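Local atomic coordinates of thermostable carboxypeptidase 1 (Pyrococcus furiosus, PDB entry 1KA2), a protein that releases amino acids one after another from the C-terminus of peptides, with broad specificity, as a homodimeric, cobalt-dependent metallocarboxypeptidase. Residues L162-L167 / G292-I297; Y151-Y156 / R168-E173; T287-G292 / G468-P473; S430-Y435 / K479-D484. All blocks are in the same frame, centred on the assembly; numbering follows the deposited sequence.

Overall arrangement
Interaction 1 touches both interaction 2 and interaction 3. Interactions 1 and 3 have Gly292 in common, and their centres are 11 Å apart. Interactions 1 and 2 have centres 14 Å apart and meet through the packing of Leu167 on Val172. Interaction 4 touches none of the others, but its nearest atoms are about 4 Å from those of interaction 3. Interaction 1 is nearest the metal site: the side chain of Leu295 is about 8 Å from the bound magnesium ion. The side chain of Leu433 in interaction 4 is about 14 Å from the ion, and Gly292, shared by interactions 1 and 3, about 12 Å. Interaction 2 lies away from the catalytic site.

Interaction 1. Residues L162-L167 / G292-I297; sequences LYEEGL and GVSLGI
The carboxylate of Glu164 is the main flat group here, and Ser294 and Gly296 gather round it. Ser294 OG lies above its plane, 36° out of it, and donates to Glu164 OE2 at 2.8 Å. Gly296 N donates to Glu164 OE1, also at 2.8 Å. It comes from the syn side and somewhat out of the plane. The ring of Tyr163 has Leu162 CB over one face, near the rim, and makes an edge-to-face contact with Tyr419.

Glu164 reaches across because CG is anti to the backbone N (chi1 -174°) and the chain then bends at chi2. It is the first residue beyond helix 155-163, and a type II turn runs from it to Leu167. Ser294 is the N-cap of helix 295-309. Its OG, besides donating to Glu164, accepts a weak bond from Ile297 N at 3.3 Å. The lack of a side chain at Gly296 lets the carboxylate lie close to the first turn.

Beside the polar grip, Tyr163 O touches Leu295 CG at 3.8 Å. A water bridges the same carbonyl to Leu295 N: it donates to Tyr163 O at 2.9 Å and accepts from Leu295 N at 3.2 Å. Thr422 and Pro473 cover Glu164 from neighbouring helices.

Helix 295-309 carries the metal ligand Glu299, whose side chain is about 5 Å from Gly296. Two donors at the start of this helix thus hold one buried carboxylate. The helix start probably helps to stabilise a negative charge on Glu164, which in return ties it to the end of helix 155-163.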
loop_
_atom_site.group_PDB
_atom_site.type_symbol
_atom_site.label_atom_id
_atom_site.label_comp_id
_atom_site.label_asym_id
_atom_site.label_seq_id
_atom_site.Cartn_x
_atom_site.Cartn_y
_atom_site.Cartn_z
ATOM N N LEU A 162 14.120 25.939 -3.965
ATOM C CA LEU A 162 12.934 25.169 -3.616
ATOM C C LEU A 162 13.203 23.688 -3.859
ATOM O O LEU A 162 12.773 22.841 -3.082
ATOM C CB LEU A 162 11.745 25.599 -4.485
ATOM C CG LEU A 162 10.318 25.490 -3.933
ATOM C CD1 LEU A 162 9.328 25.433 -5.101
ATOM C CD2 LEU A 162 10.174 24.257 -3.064
ATOM N N TYR A 163 13.918 23.386 -4.936
ATOM C CA TYR A 163 14.203 22.002 -5.304
ATOM C C TYR A 163 15.583 21.487 -4.932
ATOM O O TYR A 163 15.838 20.284 -5.008
ATOM C CB TYR A 163 13.986 21.818 -6.804
ATOM C CG TYR A 163 12.590 22.179 -7.227
ATOM C CD1 TYR A 163 12.316 23.409 -7.821
ATOM C CD2 TYR A 163 11.523 21.311 -6.979
ATOM C CE1 TYR A 163 11.012 23.771 -8.157
ATOM C CE2 TYR A 163 10.212 21.664 -7.311
ATOM C CZ TYR A 163 9.967 22.896 -7.898
ATOM O OH TYR A 163 8.678 23.250 -8.224
ATOM N N GLU A 164 16.477 22.395 -4.559
ATOM C CA GLU A 164 17.827 22.019 -4.163
ATOM C C GLU A 164 18.305 23.041 -3.126
ATOM O O GLU A 164 18.837 24.109 -3.464
ATOM C CB GLU A 164 18.750 21.997 -5.384
ATOM C CG GLU A 164 20.171 21.478 -5.116
ATOM C CD GLU A 164 20.243 19.978 -4.834
ATOM O OE1 GLU A 164 19.295 19.254 -5.201
ATOM O OE2 GLU A 164 21.261 19.513 -4.264
ATOM N N GLU A 165 18.083 22.699 -1.859
ATOM C CA GLU A 165 18.443 23.552 -0.737
ATOM C C GLU A 165 19.787 24.245 -0.924
ATOM O O GLU A 165 20.824 23.592 -1.069
ATOM C CB GLU A 165 18.458 22.722 0.547
ATOM C CG GLU A 165 18.561 23.541 1.826
ATOM C CD GLU A 165 18.630 22.669 3.071
ATOM O OE1 GLU A 165 18.687 23.238 4.178
ATOM O OE2 GLU A 165 18.632 21.419 2.943
ATOM N N GLY A 166 19.764 25.574 -0.940
ATOM C CA GLY A 166 20.995 26.327 -1.096
ATOM C C GLY A 166 21.487 26.553 -2.517
ATOM O O GLY A 166 22.505 27.228 -2.721
ATOM N N LEU A 167 20.790 25.997 -3.505
ATOM C CA LEU A 167 21.202 26.177 -4.894
ATOM C C LEU A 167 20.859 27.609 -5.330
ATOM O O LEU A 167 19.805 28.146 -4.971
ATOM C CB LEU A 167 20.503 25.151 -5.796
ATOM C CG LEU A 167 21.098 24.982 -7.197
ATOM C CD1 LEU A 167 22.540 24.492 -7.081
ATOM C CD2 LEU A 167 20.272 23.988 -8.005
ATOM N N GLY A 292 17.731 10.885 2.226
ATOM C CA GLY A 292 18.524 11.696 1.309
ATOM C C GLY A 292 18.279 13.191 1.433
ATOM O O GLY A 292 17.142 13.642 1.484
ATOM N N VAL A 293 19.352 13.972 1.439
ATOM C CA VAL A 293 19.216 15.408 1.608
ATOM C C VAL A 293 18.593 16.227 0.465
ATOM O O VAL A 293 17.980 17.247 0.722
ATOM C CB VAL A 293 20.589 16.042 2.047
ATOM C CG1 VAL A 293 21.548 16.193 0.831
ATOM C CG2 VAL A 293 20.320 17.368 2.742
ATOM N N SER A 294 18.730 15.792 -0.782
ATOM C CA SER A 294 18.166 16.563 -1.885
ATOM C C SER A 294 18.122 15.804 -3.188
ATOM O O SER A 294 18.712 14.741 -3.315
ATOM C CB SER A 294 18.988 17.834 -2.118
ATOM O OG SER A 294 20.261 17.474 -2.608
ATOM N N LEU A 295 17.438 16.384 -4.170
ATOM C CA LEU A 295 17.350 15.781 -5.500
ATOM C C LEU A 295 18.714 15.621 -6.136
ATOM O O LEU A 295 18.973 14.628 -6.812
ATOM C CB LEU A 295 16.507 16.642 -6.441
ATOM C CG LEU A 295 15.015 16.796 -6.178
ATOM C CD1 LEU A 295 14.368 17.656 -7.298
ATOM C CD2 LEU A 295 14.409 15.391 -6.119
ATOM N N GLY A 296 19.576 16.617 -5.949
ATOM C CA GLY A 296 20.899 16.546 -6.550
ATOM C C GLY A 296 21.819 15.483 -5.974
ATOM O O GLY A 296 22.492 14.763 -6.701
ATOM N N ILE A 297 21.854 15.372 -4.656
ATOM C CA ILE A 297 22.697 14.347 -4.041
ATOM C C ILE A 297 22.102 12.979 -4.393
ATOM O O ILE A 297 22.834 12.015 -4.620
ATOM C CB ILE A 297 22.772 14.505 -2.497
ATOM C CG1 ILE A 297 23.279 15.910 -2.154
ATOM C CG2 ILE A 297 23.713 13.444 -1.899
ATOM C CD1 ILE A 297 24.646 16.221 -2.720
HETATM O O HOH W 1 15.593 18.585 -2.717
#

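Interaction 2. Residues Y151-Y156 / R168-E173; sequences YEEEPY and RTRDVE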
loop_
_atom_site.group_PDB
_atom_site.type_symbol
_atom_site.label_atom_id
_atom_site.label_comp_id
_atom_site.label_asym_id
_atom_site.label_seq_id
_atom_site.Cartn_x
_atom_site.Cartn_y
_atom_site.Cartn_z
ATOM N N TYR A 151 14.223 36.117 -2.255
ATOM C CA TYR A 151 15.495 35.832 -2.924
ATOM C C TYR A 151 16.414 37.048 -2.921
ATOM O O TYR A 151 15.949 38.185 -2.978
ATOM C CB TYR A 151 15.217 35.408 -4.363
ATOM C CG TYR A 151 14.348 36.398 -5.106
ATOM C CD1 TYR A 151 14.909 37.494 -5.767
ATOM C CD2 TYR A 151 12.956 36.264 -5.115
ATOM C CE1 TYR A 151 14.104 38.436 -6.419
ATOM C CE2 TYR A 151 12.142 37.197 -5.761
ATOM C CZ TYR A 151 12.724 38.281 -6.410
ATOM O OH TYR A 151 11.932 39.218 -7.040
ATOM N N GLU A 152 17.721 36.816 -2.871
ATOM C CA GLU A 152 18.668 37.926 -2.868
ATOM C C GLU A 152 18.923 38.490 -4.263
ATOM O O GLU A 152 18.525 39.612 -4.572
ATOM C CB GLU A 152 19.996 37.501 -2.214
ATOM C CG GLU A 152 21.035 36.889 -3.151
ATOM C CD GLU A 152 21.645 35.601 -2.624
ATOM O OE1 GLU A 152 21.317 35.191 -1.485
ATOM O OE2 GLU A 152 22.461 34.995 -3.359
ATOM N N GLU A 153 19.557 37.692 -5.114
ATOM C CA GLU A 153 19.909 38.108 -6.467
ATOM C C GLU A 153 18.765 38.056 -7.471
ATOM O O GLU A 153 18.180 39.086 -7.821
ATOM C CB GLU A 153 21.083 37.259 -6.967
ATOM C CG GLU A 153 21.729 37.745 -8.261
ATOM C CD GLU A 153 22.497 39.050 -8.088
ATOM O OE1 GLU A 153 22.613 39.535 -6.938
ATOM O OE2 GLU A 153 22.989 39.588 -9.106
ATOM N N GLU A 154 18.442 36.851 -7.926
ATOM C CA GLU A 154 17.376 36.635 -8.908
ATOM C C GLU A 154 16.169 35.890 -8.359
ATOM O O GLU A 154 16.273 35.140 -7.388
ATOM C CB GLU A 154 17.878 35.811 -10.085
ATOM C CG GLU A 154 19.004 36.391 -10.867
ATOM C CD GLU A 154 19.582 35.364 -11.809
ATOM O OE1 GLU A 154 18.793 34.728 -12.535
ATOM O OE2 GLU A 154 20.816 35.188 -11.821
ATOM N N PRO A 155 15.005 36.078 -8.998
ATOM C CA PRO A 155 13.772 35.410 -8.579
ATOM C C PRO A 155 13.942 33.907 -8.814
ATOM O O PRO A 155 13.400 33.087 -8.084
ATOM C CB PRO A 155 12.719 36.010 -9.510
ATOM C CG PRO A 155 13.273 37.366 -9.830
ATOM C CD PRO A 155 14.730 37.077 -10.045
ATOM N N TYR A 156 14.719 33.564 -9.838
ATOM C CA TYR A 156 14.952 32.170 -10.175
ATOM C C TYR A 156 15.754 31.440 -9.101
ATOM O O TYR A 156 15.786 30.210 -9.086
ATOM C CB TYR A 156 15.658 32.058 -11.525
ATOM C CG TYR A 156 15.701 30.649 -12.072
ATOM C CD1 TYR A 156 16.918 30.004 -12.294
ATOM C CD2 TYR A 156 14.520 29.953 -12.358
ATOM C CE1 TYR A 156 16.964 28.699 -12.789
ATOM C CE2 TYR A 156 14.555 28.644 -12.851
ATOM C CZ TYR A 156 15.781 28.027 -13.064
ATOM O OH TYR A 156 15.827 26.749 -13.563
ATOM N N ARG A 168 21.761 28.232 -6.082
ATOM C CA ARG A 168 21.553 29.604 -6.547
ATOM C C ARG A 168 21.699 29.627 -8.054
ATOM O O ARG A 168 22.289 28.719 -8.629
ATOM C CB ARG A 168 22.592 30.560 -5.933
ATOM C CG ARG A 168 22.531 30.758 -4.419
ATOM C CD ARG A 168 21.262 31.467 -3.991
ATOM N NE ARG A 168 20.286 30.534 -3.441
ATOM C CZ ARG A 168 20.044 30.371 -2.144
ATOM N NH1 ARG A 168 20.702 31.087 -1.245
ATOM N NH2 ARG A 168 19.150 29.473 -1.744
ATOM N N THR A 169 21.161 30.661 -8.693
ATOM C CA THR A 169 21.261 30.769 -10.140
ATOM C C THR A 169 22.735 30.827 -10.538
ATOM O O THR A 169 23.148 30.192 -11.509
ATOM C CB THR A 169 20.528 32.032 -10.670
ATOM O OG1 THR A 169 19.136 31.960 -10.331
ATOM C CG2 THR A 169 20.659 32.132 -12.194
ATOM N N ARG A 170 23.529 31.571 -9.766
ATOM C CA ARG A 170 24.962 31.721 -10.029
ATOM C C ARG A 170 25.630 30.354 -10.042
ATOM O O ARG A 170 26.516 30.103 -10.847
ATOM C CB ARG A 170 25.612 32.618 -8.964
ATOM C CG ARG A 170 24.810 33.881 -8.643
ATOM C CD ARG A 170 25.550 34.802 -7.669
ATOM N NE ARG A 170 26.664 35.506 -8.306
ATOM C CZ ARG A 170 26.524 36.455 -9.232
ATOM N NH1 ARG A 170 25.314 36.821 -9.634
ATOM N NH2 ARG A 170 27.594 37.039 -9.758
ATOM N N ASP A 171 25.203 29.467 -9.146
ATOM C CA ASP A 171 25.754 28.116 -9.102
ATOM C C ASP A 171 25.531 27.438 -10.461
ATOM O O ASP A 171 26.472 26.979 -11.113
ATOM C CB ASP A 171 25.055 27.278 -8.022
ATOM C CG ASP A 171 25.449 27.674 -6.609
ATOM O OD1 ASP A 171 26.638 27.560 -6.259
ATOM O OD2 ASP A 171 24.564 28.088 -5.839
ATOM N N VAL A 172 24.272 27.397 -10.883
ATOM C CA VAL A 172 23.889 26.756 -12.139
ATOM C C VAL A 172 24.534 27.424 -13.340
ATOM O O VAL A 172 24.927 26.762 -14.298
ATOM C CB VAL A 172 22.344 26.769 -12.326
ATOM C CG1 VAL A 172 21.960 25.959 -13.561
ATOM C CG2 VAL A 172 21.663 26.216 -11.082
ATOM N N GLU A 173 24.634 28.744 -13.284
ATOM C CA GLU A 173 25.235 29.505 -14.371
ATOM C C GLU A 173 26.665 29.028 -14.580
ATOM O O GLU A 173 27.116 28.857 -15.711
ATOM C CB GLU A 173 25.222 30.987 -14.014
ATOM C CG GLU A 173 25.573 31.928 -15.145
ATOM C CD GLU A 173 25.266 33.363 -14.775
ATOM O OE1 GLU A 173 25.810 33.835 -13.756
ATOM O OE2 GLU A 173 24.476 34.015 -15.491
#
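Glu154 lays its side chain across Thr169 at about a right angle, where the run-up to helix 155-163 meets the N-terminus of helix 169-192. These are consecutive helices of the largely helical M32 fold. From Glu154 CB, Thr169 OG1 is 4.1 Å away. CG is anti to the carbonyl carbon (chi1 -60°), and the chain then extends over Thr169. Glu154 CD lies 3.4 Å from Thr169 CG2. Both oxygens press on the same methyl, Glu154 OE2 at 3.1 Å from Thr169 CG2. The charge of Glu154 is answered elsewhere, by a salt bridge from OE2 to Arg371.

Tyr156 meets the other branch of Thr169: OG1 lies at the ring edge, 3.5 Å from Tyr156 CD1. The hydroxyl of Tyr156 goes on to Glu370.

At the rim, Glu153 OE2 and Arg170 NH1 form a long salt bridge of 3.7 Å. Glu152 passes near Arg168, whose guanidinium is bridged to Asp161.

Asp157 binds the backbone N of both Glu154 and Thr169. The helix start has one half of a capping box: Arg168 N donates to the anti lone pair of Asp171 OD2, at 2.8 Å.

Interaction 3. Residues T287-G292 / G468-P473; sequences TPIAGG and GSIYPP
Ser469 and Ile289 form the tight part of this contact. Ser469 N donates to Ile289 O at 2.6 Å, and the bond is nearly straight at 174°. Gly468 CA adds a CA-H...O contact to the same oxygen at 3.3 Å. Ser469 also uses its side chain. OG is anti to its own carbonyl carbon and beside the backbone N (chi1 -60°), which brings it to Gly291. It donates to Gly291 O at 3.0 Å, from 37° above the carbonyl plane. One serine therefore holds two carbonyls of the opposite loop, two residues apart.

That loop opens with a type I turn from Thr287 to Ala290. It links helix 261-278, which bears the HEXXH motif, to helix 295-309, which bears the third metal ligand Glu299. The partner loop follows helix 454-465 and leads into helix 473-481, with Gly468 leaving helical geometry at positive phi. Each is buried in its first half, at Thr287-Ile289 and Gly468-Ile470, and Arg88 of helix 81-99 binds Ser469 O.

The packing is looser to the sides. Ile289 CB and Ile470 CG1 meet only at 4.3 Å, with Phe5 and Phe284 close by. Beyond Gly291, which is partly exposed, Gly292 O is 3.7 Å from Ser469 OG and makes no bond with it. Gly292 N turns instead to Glu277 at the end of the HEXXH helix.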
loop_
_atom_site.group_PDB
_atom_site.type_symbol
_atom_site.label_atom_id
_atom_site.label_comp_id
_atom_site.label_asym_id
_atom_site.label_seq_id
_atom_site.Cartn_x
_atom_site.Cartn_y
_atom_site.Cartn_z
ATOM N N THR A 287 12.690 10.504 12.387
ATOM C CA THR A 287 13.076 11.911 12.507
ATOM C C THR A 287 13.349 12.554 11.152
ATOM O O THR A 287 13.674 11.874 10.184
ATOM C CB THR A 287 14.358 12.072 13.325
ATOM O OG1 THR A 287 15.480 11.720 12.511
ATOM C CG2 THR A 287 14.323 11.180 14.547
ATOM N N PRO A 288 13.247 13.889 11.079
ATOM C CA PRO A 288 13.486 14.623 9.828
ATOM C C PRO A 288 14.912 14.629 9.265
ATOM O O PRO A 288 15.125 15.142 8.170
ATOM C CB PRO A 288 12.975 16.028 10.147
ATOM C CG PRO A 288 13.122 16.130 11.620
ATOM C CD PRO A 288 12.696 14.784 12.114
ATOM N N ILE A 289 15.886 14.076 9.989
ATOM C CA ILE A 289 17.254 14.037 9.474
ATOM C C ILE A 289 17.561 12.742 8.732
ATOM O O ILE A 289 18.559 12.650 8.014
ATOM C CB ILE A 289 18.328 14.240 10.574
ATOM C CG1 ILE A 289 18.056 13.338 11.776
ATOM C CG2 ILE A 289 18.389 15.713 10.965
ATOM C CD1 ILE A 289 19.111 13.488 12.878
ATOM N N ALA A 290 16.707 11.740 8.911
ATOM C CA ALA A 290 16.883 10.479 8.197
ATOM C C ALA A 290 16.458 10.726 6.743
ATOM O O ALA A 290 15.527 11.490 6.496
ATOM C CB ALA A 290 16.005 9.388 8.823
ATOM N N GLY A 291 17.146 10.099 5.787
ATOM C CA GLY A 291 16.792 10.260 4.379
ATOM C C GLY A 291 17.647 11.186 3.520
ATOM O O GLY A 291 18.203 12.167 4.009
ATOM N N GLY A 292 17.731 10.885 2.226
ATOM C CA GLY A 292 18.524 11.696 1.309
ATOM C C GLY A 292 18.279 13.191 1.433
ATOM O O GLY A 292 17.142 13.642 1.484
ATOM N N GLY A 468 22.358 11.410 6.139
ATOM C CA GLY A 468 20.980 11.819 5.915
ATOM C C GLY A 468 20.864 13.301 5.589
ATOM O O GLY A 468 21.576 13.803 4.713
ATOM N N SER A 469 19.977 13.990 6.306
ATOM C CA SER A 469 19.731 15.412 6.109
ATOM C C SER A 469 20.308 16.264 7.230
ATOM O O SER A 469 19.765 17.319 7.564
ATOM C CB SER A 469 18.231 15.674 6.007
ATOM O OG SER A 469 17.685 14.955 4.919
ATOM N N ILE A 470 21.412 15.810 7.807
ATOM C CA ILE A 470 22.044 16.559 8.878
ATOM C C ILE A 470 22.564 17.917 8.390
ATOM O O ILE A 470 22.340 18.942 9.030
ATOM C CB ILE A 470 23.197 15.739 9.498
ATOM C CG1 ILE A 470 22.605 14.634 10.382
ATOM C CG2 ILE A 470 24.115 16.635 10.306
ATOM C CD1 ILE A 470 23.602 13.596 10.834
ATOM N N TYR A 471 23.239 17.910 7.246
ATOM C CA TYR A 471 23.814 19.124 6.679
ATOM C C TYR A 471 23.179 19.476 5.342
ATOM O O TYR A 471 22.693 18.598 4.631
ATOM C CB TYR A 471 25.320 18.936 6.453
ATOM C CG TYR A 471 26.067 18.358 7.636
ATOM C CD1 TYR A 471 26.458 17.017 7.656
ATOM C CD2 TYR A 471 26.393 19.154 8.736
ATOM C CE1 TYR A 471 27.162 16.485 8.744
ATOM C CE2 TYR A 471 27.090 18.633 9.826
ATOM C CZ TYR A 471 27.471 17.301 9.820
ATOM O OH TYR A 471 28.176 16.800 10.890
ATOM N N PRO A 472 23.183 20.771 4.977
ATOM C CA PRO A 472 22.597 21.176 3.696
ATOM C C PRO A 472 23.444 20.535 2.604
ATOM O O PRO A 472 24.572 20.117 2.866
ATOM C CB PRO A 472 22.738 22.698 3.716
ATOM C CG PRO A 472 22.729 23.032 5.188
ATOM C CD PRO A 472 23.595 21.947 5.766
ATOM N N PRO A 473 22.927 20.457 1.370
ATOM C CA PRO A 473 23.684 19.849 0.269
ATOM C C PRO A 473 25.142 20.296 0.160
ATOM O O PRO A 473 26.052 19.470 0.122
ATOM C CB PRO A 473 22.878 20.243 -0.963
ATOM C CG PRO A 473 21.484 20.288 -0.443
ATOM C CD PRO A 473 21.642 20.997 0.886
#

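Interaction 4. Residues S430-Y435 / K479-D484; sequences SAQLYY and KAIGED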
loop_
_atom_site.group_PDB
_atom_site.type_symbol
_atom_site.label_atom_id
_atom_site.label_comp_id
_atom_site.label_asym_id
_atom_site.label_seq_id
_atom_site.Cartn_x
_atom_site.Cartn_y
_atom_site.Cartn_z
ATOM N N SER A 430 28.328 12.554 -9.925
ATOM C CA SER A 430 28.647 11.120 -10.018
ATOM C C SER A 430 30.082 10.917 -10.496
ATOM O O SER A 430 30.755 9.944 -10.115
ATOM C CB SER A 430 27.683 10.364 -10.956
ATOM O OG SER A 430 27.909 10.661 -12.328
ATOM N N ALA A 431 30.537 11.852 -11.327
ATOM C CA ALA A 431 31.893 11.822 -11.866
ATOM C C ALA A 431 32.878 12.162 -10.751
ATOM O O ALA A 431 33.824 11.423 -10.501
ATOM C CB ALA A 431 32.027 12.828 -13.002
ATOM N N GLN A 432 32.628 13.276 -10.073
ATOM C CA GLN A 432 33.484 13.734 -8.984
ATOM C C GLN A 432 33.659 12.642 -7.926
ATOM O O GLN A 432 34.770 12.352 -7.494
ATOM C CB GLN A 432 32.879 14.997 -8.357
ATOM C CG GLN A 432 33.882 15.902 -7.635
ATOM C CD GLN A 432 33.284 17.248 -7.237
ATOM O OE1 GLN A 432 32.336 17.730 -7.865
ATOM N NE2 GLN A 432 33.850 17.872 -6.206
ATOM N N LEU A 433 32.548 12.043 -7.511
ATOM C CA LEU A 433 32.591 10.987 -6.515
ATOM C C LEU A 433 33.425 9.814 -6.982
ATOM O O LEU A 433 34.092 9.166 -6.179
ATOM C CB LEU A 433 31.171 10.512 -6.177
ATOM C CG LEU A 433 30.337 11.536 -5.402
ATOM C CD1 LEU A 433 28.938 10.994 -5.082
ATOM C CD2 LEU A 433 31.102 11.893 -4.129
ATOM N N TYR A 434 33.372 9.527 -8.279
ATOM C CA TYR A 434 34.129 8.412 -8.841
ATOM C C TYR A 434 35.626 8.554 -8.598
ATOM O O TYR A 434 36.289 7.592 -8.204
ATOM C CB TYR A 434 33.884 8.282 -10.351
ATOM C CG TYR A 434 34.935 7.446 -11.052
ATOM C CD1 TYR A 434 35.103 6.088 -10.745
ATOM C CD2 TYR A 434 35.804 8.023 -11.986
ATOM C CE1 TYR A 434 36.116 5.324 -11.350
ATOM C CE2 TYR A 434 36.813 7.276 -12.593
ATOM C CZ TYR A 434 36.964 5.929 -12.273
ATOM O OH TYR A 434 37.954 5.199 -12.890
ATOM N N TYR A 435 36.156 9.750 -8.840
ATOM C CA TYR A 435 37.585 9.996 -8.654
ATOM C C TYR A 435 37.992 10.002 -7.190
ATOM O O TYR A 435 39.110 9.625 -6.856
ATOM C CB TYR A 435 37.996 11.304 -9.340
ATOM C CG TYR A 435 37.991 11.170 -10.851
ATOM C CD1 TYR A 435 37.115 11.912 -11.638
ATOM C CD2 TYR A 435 38.812 10.236 -11.483
ATOM C CE1 TYR A 435 37.048 11.723 -13.022
ATOM C CE2 TYR A 435 38.751 10.037 -12.865
ATOM C CZ TYR A 435 37.864 10.780 -13.628
ATOM O OH TYR A 435 37.765 10.541 -14.984
ATOM N N LYS A 479 32.267 18.681 3.785
ATOM C CA LYS A 479 32.586 17.786 4.894
ATOM C C LYS A 479 33.077 16.412 4.459
ATOM O O LYS A 479 34.025 15.874 5.030
ATOM C CB LYS A 479 31.355 17.588 5.783
ATOM C CG LYS A 479 30.839 18.841 6.471
ATOM C CD LYS A 479 31.666 19.184 7.692
ATOM C CE LYS A 479 30.979 20.244 8.542
ATOM N NZ LYS A 479 31.777 20.543 9.761
ATOM N N ALA A 480 32.431 15.847 3.447
ATOM C CA ALA A 480 32.774 14.515 2.967
ATOM C C ALA A 480 33.769 14.420 1.809
ATOM O O ALA A 480 34.502 13.439 1.702
ATOM C CB ALA A 480 31.496 13.777 2.594
ATOM N N ILE A 481 33.803 15.424 0.942
ATOM C CA ILE A 481 34.698 15.371 -0.204
ATOM C C ILE A 481 35.789 16.448 -0.213
ATOM O O ILE A 481 36.563 16.563 -1.163
ATOM C CB ILE A 481 33.854 15.415 -1.500
ATOM C CG1 ILE A 481 32.944 14.186 -1.533
ATOM C CG2 ILE A 481 34.727 15.431 -2.731
ATOM C CD1 ILE A 481 33.672 12.884 -1.264
ATOM N N GLY A 482 35.856 17.223 0.863
ATOM C CA GLY A 482 36.863 18.260 0.963
ATOM C C GLY A 482 36.758 19.346 -0.090
ATOM O O GLY A 482 37.688 20.129 -0.279
ATOM N N GLU A 483 35.630 19.398 -0.782
ATOM C CA GLU A 483 35.436 20.415 -1.804
ATOM C C GLU A 483 33.979 20.567 -2.204
ATOM O O GLU A 483 33.085 19.935 -1.631
ATOM C CB GLU A 483 36.298 20.110 -3.043
ATOM C CG GLU A 483 36.303 18.648 -3.474
ATOM C CD GLU A 483 37.092 18.412 -4.748
ATOM O OE1 GLU A 483 38.211 18.947 -4.874
ATOM O OE2 GLU A 483 36.600 17.681 -5.626
ATOM N N ASP A 484 33.754 21.430 -3.184
ATOM C CA ASP A 484 32.422 21.702 -3.696
ATOM C C ASP A 484 32.283 21.050 -5.065
ATOM O O ASP A 484 33.258 20.552 -5.628
ATOM C CB ASP A 484 32.220 23.214 -3.818
ATOM C CG ASP A 484 32.254 23.913 -2.478
ATOM O OD1 ASP A 484 31.200 23.986 -1.815
ATOM O OD2 ASP A 484 33.341 24.380 -2.084
#
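Gln432 and Glu483 meet where helix 421-440 packs against the C-terminal end of helix 473-481. Both helices belong to the largely helical M32 fold. Helix 473-481 ends at Gly482, which has positive phi, and the chain then runs on past Gln432 towards helix 488-498.

The polar part belongs to Gln432. With CG anti to the backbone N (chi1 -156°) and the rest extended, the amide is carried to Glu483 and Asp484, in the stretch after helix 473-481. NE2 gives two hydrogen bonds. One goes to Asp484 O at 2.8 Å with an N-H...O angle of 165°. That oxygen lies in the amide plane, while NE2 lies above the carbonyl plane of Asp484. The other goes to Glu483 OE2, also at 2.8 Å but more bent. The two side chains come from opposite directions, and their amide and carboxylate planes stand 69° apart. OE1 of Gln432 accepts from Asp486 N, so both the NH2 and the oxygen of the amide are used, which would fix its rotation. Glu483 OE2 is bound by His436 NE2 as well. Two donors thus share Glu483 OE2, which would favour a negative charge on the carboxylate.

The apolar part is a smaller patch. Leu433 and Ile481 cross at about a right angle, and Tyr489 of helix 488-498 covers the Gln432 side. Leu433 also touches Gln301 of helix 295-309. The methyl Leu433 CD2 lies 3.9 Å from Ile481 CG1 and 4.0 Å from Ile481 CD1.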